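Local coordinates for protein 11R-lipoxygenase (Gersemia fruticosa, PDB 3VF1) that probably adds molecular oxygen to polyunsaturated fatty acids with a non-heme iron, as an 11R-lipoxygenase whose activity depends on calcium, at residues Cys396-Trp408 against Thr425-Asn437. Residues are numbered along the deposited sequence; the frame is centred on the assembly and turned at random.
With FE2 (Fe (II) ion), chain E.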
ATOM      1  N   CYS A 396      -5.506   1.390  -1.763  1.00 28.57           N
ATOM      2  CA  CYS A 396      -4.268   1.405  -0.985  1.00 29.59           C
ATOM      3  C   CYS A 396      -3.469   2.679  -1.240  1.00 31.65           C
ATOM      4  O   CYS A 396      -3.296   3.500  -0.339  1.00 31.54           O
ATOM      5  CB  CYS A 396      -3.399   0.179  -1.291  1.00 29.68           C
ATOM      6  SG  CYS A 396      -4.038  -1.389  -0.658  1.00 30.71           S
ATOM      7  N   HIS A 397      -2.984   2.840  -2.465  1.00 30.20           N
ATOM      8  CA  HIS A 397      -2.122   3.969  -2.799  1.00 30.46           C
ATOM      9  C   HIS A 397      -2.822   5.316  -2.603  1.00 30.26           C
ATOM     10  O   HIS A 397      -2.379   6.137  -1.799  1.00 30.55           O
ATOM     11  CB  HIS A 397      -1.606   3.846  -4.237  1.00 26.46           C
ATOM     12  CG  HIS A 397      -0.497   2.852  -4.399  1.00 32.85           C
ATOM     13  ND1 HIS A 397       0.791   3.223  -4.719  1.00 32.73           N
ATOM     14  CD2 HIS A 397      -0.482   1.503  -4.282  1.00 32.59           C
ATOM     15  CE1 HIS A 397       1.552   2.145  -4.795  1.00 32.59           C
ATOM     16  NE2 HIS A 397       0.803   1.089  -4.533  1.00 31.61           N
ATOM     17  N   LEU A 398      -3.909   5.542  -3.333  1.00 28.70           N
ATOM     18  CA  LEU A 398      -4.552   6.854  -3.353  1.00 26.45           C
ATOM     19  C   LEU A 398      -5.320   7.179  -2.069  1.00 27.86           C
ATOM     20  O   LEU A 398      -5.310   8.321  -1.614  1.00 31.43           O
ATOM     21  CB  LEU A 398      -5.482   6.969  -4.564  1.00 26.58           C
ATOM     22  CG  LEU A 398      -4.803   6.788  -5.926  1.00 29.87           C
ATOM     23  CD1 LEU A 398      -5.785   7.059  -7.056  1.00 29.31           C
ATOM     24  CD2 LEU A 398      -3.581   7.686  -6.057  1.00 27.91           C
ATOM     25  N   MET A 399      -5.981   6.187  -1.485  1.00 28.60           N
ATOM     26  CA  MET A 399      -6.788   6.417  -0.286  1.00 28.56           C
ATOM     27  C   MET A 399      -5.935   6.686   0.954  1.00 30.90           C
ATOM     28  O   MET A 399      -6.416   7.264   1.929  1.00 31.16           O
ATOM     29  CB  MET A 399      -7.720   5.229  -0.030  1.00 28.00           C
ATOM     30  CG  MET A 399      -8.962   5.214  -0.915  1.00 31.81           C
ATOM     31  SD  MET A 399     -10.127   6.537  -0.518  1.00 37.00           S
ATOM     32  CE  MET A 399     -10.766   5.983   1.061  1.00 30.13           C
ATOM     33  N   MET A 400      -4.672   6.276   0.922  1.00 28.84           N
ATOM     34  CA  MET A 400      -3.792   6.453   2.074  1.00 29.76           C
ATOM     35  C   MET A 400      -2.930   7.710   1.976  1.00 30.06           C
ATOM     36  O   MET A 400      -2.412   8.185   2.985  1.00 32.59           O
ATOM     37  CB  MET A 400      -2.886   5.231   2.252  1.00 32.24           C
ATOM     38  CG  MET A 400      -3.596   3.990   2.771  1.00 32.15           C
ATOM     39  SD  MET A 400      -4.403   4.253   4.359  1.00 35.44           S
ATOM     40  CE  MET A 400      -6.109   4.437   3.851  1.00 28.08           C
ATOM     41  N   GLU A 401      -2.775   8.252   0.773  1.00 29.90           N
ATOM     42  CA  GLU A 401      -1.900   9.405   0.574  1.00 29.50           C
ATOM     43  C   GLU A 401      -2.322  10.618   1.413  1.00 29.69           C
ATOM     44  O   GLU A 401      -1.473  11.299   1.988  1.00 27.29           O
ATOM     45  CB  GLU A 401      -1.836   9.791  -0.905  1.00 29.93           C
ATOM     46  CG  GLU A 401      -0.821  10.882  -1.206  1.00 30.82           C
ATOM     47  CD  GLU A 401      -0.799  11.275  -2.668  1.00 34.77           C
ATOM     48  OE1 GLU A 401      -1.391  10.547  -3.496  1.00 32.38           O
ATOM     49  OE2 GLU A 401      -0.190  12.317  -2.992  1.00 34.41           O
ATOM     50  N   PRO A 402      -3.635  10.891   1.483  1.00 29.91           N
ATOM     51  CA  PRO A 402      -4.125  12.050   2.237  1.00 30.24           C
ATOM     52  C   PRO A 402      -3.620  12.105   3.680  1.00 32.81           C
ATOM     53  O   PRO A 402      -3.426  13.198   4.209  1.00 34.18           O
ATOM     54  CB  PRO A 402      -5.642  11.862   2.213  1.00 29.33           C
ATOM     55  CG  PRO A 402      -5.898  11.098   0.969  1.00 31.45           C
ATOM     56  CD  PRO A 402      -4.733  10.171   0.816  1.00 31.02           C
ATOM     57  N   THR A 403      -3.410  10.949   4.305  1.00 29.15           N
ATOM     58  CA  THR A 403      -2.960  10.915   5.693  1.00 32.00           C
ATOM     59  C   THR A 403      -1.512  11.377   5.796  1.00 34.40           C
ATOM     60  O   THR A 403      -1.109  11.954   6.806  1.00 37.37           O
ATOM     61  CB  THR A 403      -3.086   9.507   6.315  1.00 29.40           C
ATOM     62  OG1 THR A 403      -2.137   8.619   5.712  1.00 29.04           O
ATOM     63  CG2 THR A 403      -4.500   8.960   6.137  1.00 27.74           C
ATOM     64  N   ALA A 404      -0.732  11.127   4.750  1.00 32.66           N
ATOM     65  CA  ALA A 404       0.656  11.572   4.716  1.00 32.45           C
ATOM     66  C   ALA A 404       0.707  13.085   4.556  1.00 33.68           C
ATOM     67  O   ALA A 404       1.459  13.767   5.248  1.00 35.23           O
ATOM     68  CB  ALA A 404       1.406  10.892   3.580  1.00 31.81           C
ATOM     69  N   VAL A 405      -0.108  13.603   3.642  1.00 32.03           N
ATOM     70  CA  VAL A 405      -0.146  15.036   3.371  1.00 35.21           C
ATOM     71  C   VAL A 405      -0.633  15.811   4.593  1.00 36.84           C
ATOM     72  O   VAL A 405      -0.079  16.854   4.938  1.00 36.49           O
ATOM     73  CB  VAL A 405      -1.058  15.356   2.168  1.00 32.36           C
ATOM     74  CG1 VAL A 405      -1.176  16.860   1.971  1.00 34.70           C
ATOM     75  CG2 VAL A 405      -0.526  14.692   0.907  1.00 32.99           C
ATOM     76  N   SER A 406      -1.667  15.295   5.249  1.00 35.20           N
ATOM     77  CA  SER A 406      -2.233  15.963   6.414  1.00 35.32           C
ATOM     78  C   SER A 406      -1.252  15.952   7.583  1.00 34.99           C
ATOM     79  O   SER A 406      -1.231  16.881   8.390  1.00 34.94           O
ATOM     80  CB  SER A 406      -3.552  15.309   6.830  1.00 34.68           C
ATOM     81  OG  SER A 406      -4.123  16.001   7.926  1.00 37.70           O
ATOM     82  N   SER A 407      -0.443  14.902   7.676  1.00 33.24           N
ATOM     83  CA  SER A 407       0.564  14.811   8.727  1.00 34.88           C
ATOM     84  C   SER A 407       1.546  15.971   8.630  1.00 36.91           C
ATOM     85  O   SER A 407       1.865  16.614   9.631  1.00 37.12           O
ATOM     86  CB  SER A 407       1.325  13.487   8.640  1.00 35.93           C
ATOM     87  OG  SER A 407       0.497  12.391   8.992  1.00 38.00           O
ATOM     88  N   TRP A 408       2.025  16.235   7.418  1.00 35.41           N
ATOM     89  CA  TRP A 408       2.998  17.299   7.196  1.00 37.38           C
ATOM     90  C   TRP A 408       2.394  18.680   7.435  1.00 37.09           C
ATOM     91  O   TRP A 408       3.090  19.606   7.849  1.00 41.79           O
ATOM     92  CB  TRP A 408       3.562  17.220   5.775  1.00 34.95           C
ATOM     93  CG  TRP A 408       4.592  16.144   5.600  1.00 35.31           C
ATOM     94  CD1 TRP A 408       4.403  14.904   5.064  1.00 36.95           C
ATOM     95  CD2 TRP A 408       5.975  16.214   5.967  1.00 35.59           C
ATOM     96  NE1 TRP A 408       5.582  14.198   5.074  1.00 37.71           N
ATOM     97  CE2 TRP A 408       6.562  14.980   5.624  1.00 34.89           C
ATOM     98  CE3 TRP A 408       6.773  17.201   6.554  1.00 36.21           C
ATOM     99  CZ2 TRP A 408       7.910  14.707   5.849  1.00 37.69           C
ATOM    100  CZ3 TRP A 408       8.111  16.927   6.777  1.00 37.79           C
ATOM    101  CH2 TRP A 408       8.665  15.691   6.425  1.00 38.54           C
ATOM    102  N   THR A 425       3.822   5.765   6.552  1.00 29.68           N
ATOM    103  CA  THR A 425       3.421   6.625   5.442  1.00 31.47           C
ATOM    104  C   THR A 425       4.629   7.005   4.594  1.00 33.11           C
ATOM    105  O   THR A 425       4.517   7.773   3.641  1.00 34.47           O
ATOM    106  CB  THR A 425       2.742   7.916   5.937  1.00 34.13           C
ATOM    107  OG1 THR A 425       3.663   8.678   6.730  1.00 36.92           O
ATOM    108  CG2 THR A 425       1.502   7.589   6.757  1.00 33.01           C
ATOM    109  N   LYS A 426       5.785   6.456   4.947  1.00 37.19           N
ATOM    110  CA  LYS A 426       7.026   6.782   4.261  1.00 36.31           C
ATOM    111  C   LYS A 426       7.003   6.303   2.813  1.00 38.40           C
ATOM    112  O   LYS A 426       6.770   5.123   2.544  1.00 40.19           O
ATOM    113  CB  LYS A 426       8.206   6.146   4.995  1.00 37.48           C
ATOM    114  CG  LYS A 426       9.526   6.861   4.776  1.00 48.31           C
ATOM    115  CD  LYS A 426      10.670   6.131   5.460  1.00 49.85           C
ATOM    116  CE  LYS A 426      11.997   6.818   5.201  1.00 55.70           C
ATOM    117  NZ  LYS A 426      13.152   6.001   5.668  1.00 68.77           N
ATOM    118  N   GLY A 427       7.234   7.227   1.884  1.00 36.35           N
ATOM    119  CA  GLY A 427       7.402   6.879   0.485  1.00 34.97           C
ATOM    120  C   GLY A 427       6.136   6.906  -0.352  1.00 34.32           C
ATOM    121  O   GLY A 427       6.201   6.761  -1.572  1.00 34.13           O
ATOM    122  N   ILE A 428       4.985   7.094   0.285  1.00 33.56           N
ATOM    123  CA  ILE A 428       3.714   7.025  -0.432  1.00 34.64           C
ATOM    124  C   ILE A 428       3.519   8.210  -1.378  1.00 32.61           C
ATOM    125  O   ILE A 428       2.956   8.057  -2.460  1.00 32.57           O
ATOM    126  CB  ILE A 428       2.510   6.926   0.532  1.00 35.01           C
ATOM    127  CG1 ILE A 428       1.251   6.527  -0.244  1.00 33.87           C
ATOM    128  CG2 ILE A 428       2.300   8.238   1.274  1.00 35.41           C
ATOM    129  CD1 ILE A 428       0.064   6.199   0.635  1.00 37.74           C
ATOM    130  N   MET A 429       3.983   9.388  -0.977  1.00 33.87           N
ATOM    131  CA  MET A 429       3.854  10.574  -1.819  1.00 32.58           C
ATOM    132  C   MET A 429       4.721  10.459  -3.069  1.00 32.15           C
ATOM    133  O   MET A 429       4.291  10.810  -4.169  1.00 32.74           O
ATOM    134  CB  MET A 429       4.219  11.839  -1.039  1.00 37.99           C
ATOM    135  CG  MET A 429       3.079  12.391  -0.197  1.00 39.13           C
ATOM    136  SD  MET A 429       3.512  13.892   0.711  1.00 40.01           S
ATOM    137  CE  MET A 429       4.692  13.250   1.889  1.00 37.05           C
ATOM    138  N   ALA A 430       5.942   9.962  -2.899  1.00 31.29           N
ATOM    139  CA  ALA A 430       6.853   9.784  -4.024  1.00 33.57           C
ATOM    140  C   ALA A 430       6.269   8.841  -5.073  1.00 35.76           C
ATOM    141  O   ALA A 430       6.186   9.193  -6.251  1.00 35.20           O
ATOM    142  CB  ALA A 430       8.199   9.264  -3.537  1.00 35.74           C
ATOM    143  N   ILE A 431       5.862   7.648  -4.646  1.00 34.13           N
ATOM    144  CA  ILE A 431       5.379   6.631  -5.577  1.00 33.57           C
ATOM    145  C   ILE A 431       4.081   7.045  -6.271  1.00 34.01           C
ATOM    146  O   ILE A 431       3.877   6.738  -7.445  1.00 35.44           O
ATOM    147  CB  ILE A 431       5.168   5.262  -4.885  1.00 34.04           C
ATOM    148  CG1 ILE A 431       4.856   4.181  -5.923  1.00 36.63           C
ATOM    149  CG2 ILE A 431       4.043   5.335  -3.862  1.00 33.65           C
ATOM    150  CD1 ILE A 431       5.916   4.024  -6.994  1.00 39.46           C
ATOM    151  N   ASN A 432       3.206   7.739  -5.550  1.00 32.47           N
ATOM    152  CA  ASN A 432       1.935   8.179  -6.121  1.00 30.78           C
ATOM    153  C   ASN A 432       2.117   9.293  -7.145  1.00 33.26           C
ATOM    154  O   ASN A 432       1.363   9.385  -8.111  1.00 34.24           O
ATOM    155  CB  ASN A 432       0.977   8.638  -5.023  1.00 31.16           C
ATOM    156  CG  ASN A 432       0.309   7.481  -4.316  1.00 32.31           C
ATOM    157  OD1 ASN A 432       0.711   6.327  -4.468  1.00 33.45           O
ATOM    158  ND2 ASN A 432      -0.720   7.784  -3.538  1.00 31.58           N
ATOM    159  N   THR A 433       3.114  10.144  -6.927  1.00 34.02           N
ATOM    160  CA  THR A 433       3.417  11.205  -7.876  1.00 33.64           C
ATOM    161  C   THR A 433       3.907  10.584  -9.175  1.00 36.84           C
ATOM    162  O   THR A 433       3.547  11.032 -10.263  1.00 39.67           O
ATOM    163  CB  THR A 433       4.489  12.168  -7.336  1.00 39.85           C
ATOM    164  OG1 THR A 433       4.010  12.810  -6.147  1.00 37.27           O
ATOM    165  CG2 THR A 433       4.824  13.229  -8.374  1.00 39.24           C
ATOM    166  N   LEU A 434       4.730   9.548  -9.053  1.00 37.58           N
ATOM    167  CA  LEU A 434       5.197   8.799 -10.210  1.00 37.90           C
ATOM    168  C   LEU A 434       4.020   8.087 -10.868  1.00 41.82           C
ATOM    169  O   LEU A 434       3.889   8.081 -12.093  1.00 41.53           O
ATOM    170  CB  LEU A 434       6.256   7.778  -9.795  1.00 39.55           C
ATOM    171  CG  LEU A 434       6.870   6.947 -10.924  1.00 42.70           C
ATOM    172  CD1 LEU A 434       7.746   7.817 -11.813  1.00 46.82           C
ATOM    173  CD2 LEU A 434       7.660   5.779 -10.362  1.00 41.91           C
ATOM    174  N   GLY A 435       3.165   7.490 -10.044  1.00 39.72           N
ATOM    175  CA  GLY A 435       1.994   6.785 -10.533  1.00 40.13           C
ATOM    176  C   GLY A 435       1.088   7.681 -11.357  1.00 39.26           C
ATOM    177  O   GLY A 435       0.559   7.270 -12.389  1.00 42.74           O
ATOM    178  N   ARG A 436       0.914   8.916 -10.901  1.00 37.30           N
ATOM    179  CA  ARG A 436       0.056   9.866 -11.598  1.00 40.02           C
ATOM    180  C   ARG A 436       0.593  10.224 -12.984  1.00 37.74           C
ATOM    181  O   ARG A 436      -0.119  10.814 -13.794  1.00 38.99           O
ATOM    182  CB  ARG A 436      -0.128  11.136 -10.763  1.00 37.01           C
ATOM    183  CG  ARG A 436      -1.263  11.046  -9.755  1.00 37.52           C
ATOM    184  CD  ARG A 436      -1.474  12.363  -9.024  1.00 36.77           C
ATOM    185  NE  ARG A 436      -0.468  12.589  -7.991  1.00 38.40           N
ATOM    186  CZ  ARG A 436      -0.540  12.109  -6.751  1.00 36.47           C
ATOM    187  NH1 ARG A 436      -1.571  11.365  -6.372  1.00 37.02           N
ATOM    188  NH2 ARG A 436       0.427  12.372  -5.883  1.00 35.19           N
ATOM    189  N   ASN A 437       1.844   9.867 -13.254  1.00 39.93           N
ATOM    190  CA  ASN A 437       2.450  10.151 -14.551  1.00 42.52           C
ATOM    191  C   ASN A 437       2.728   8.904 -15.390  1.00 40.91           C
ATOM    192  O   ASN A 437       2.621   8.946 -16.614  1.00 44.88           O
ATOM    193  CB  ASN A 437       3.753  10.935 -14.363  1.00 47.24           C
ATOM    194  CG  ASN A 437       3.531  12.296 -13.727  1.00 43.40           C
ATOM    195  OD1 ASN A 437       2.481  12.914 -13.902  1.00 39.84           O
ATOM    196  ND2 ASN A 437       4.524  12.769 -12.984  1.00 41.73           N
TER
HETATM  197 FE   FE2 E 701       1.781  -0.830  -4.668  1.00 40.14          FE
HETATM  198  O   HOH W   1       3.060  -1.358  -6.564  1.00 43.10           O
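His397 and Asn432 exchange a pair of hydrogen bonds that an asparagine, donor and acceptor at once, is suited to make. Ring and amide lie nearly coplanar, 26° apart, and His397 ND1 donates in its ring plane to Asn432 OD1 at 3.1 Å, which, with the iron bond at NE2, holds the ring's rotation. On the amide's other branch, Asn432 ND2 gives one hydrogen to His397 O, reached from above the carbonyl plane, and the other to Glu401 OE1 at 2.8 Å, nearly straight. Glu401, with CG anti to its N (chi1 -173°) and the chain extended, reaches across to Arg436, whose guanidinium grips the carboxylate end-on: NH1 to OE1 and NH2 to OE2, each 3.0 Å. Val181 N also binds OE2, so this buried charge is well satisfied. With an alanine here, Arg436 would probably lose this counter-charge and Asn432 ND2 one of its two acceptors.

This is the metal-site architecture of the lipoxygenase catalytic domain: the long helix 369-410 carries His392 and His397, which bind iron with His575, Asn579 and the Ile698 carboxylate. His397 NE2 holds the metal at 2.2 Å, placing Asn432 in the second shell, where it probably helps orient this ligand.

Beyond the polar group, helix 428-437 packs by knobs into holes. Ile428 sits among His397, Met400, Glu401 and Ala404, its CD1 3.5 Å from Met400 CB; the small Ala404 lets Ile428 CG2 come within 3.6 Å of its CB. Flexible Met429 bends at chi3 (-68°), packing CE 3.4 Å from Trp408 NE1, while its SD makes an oblique Met-aromatic contact 5.3 Å from the centroid of the Trp408 five-membered ring.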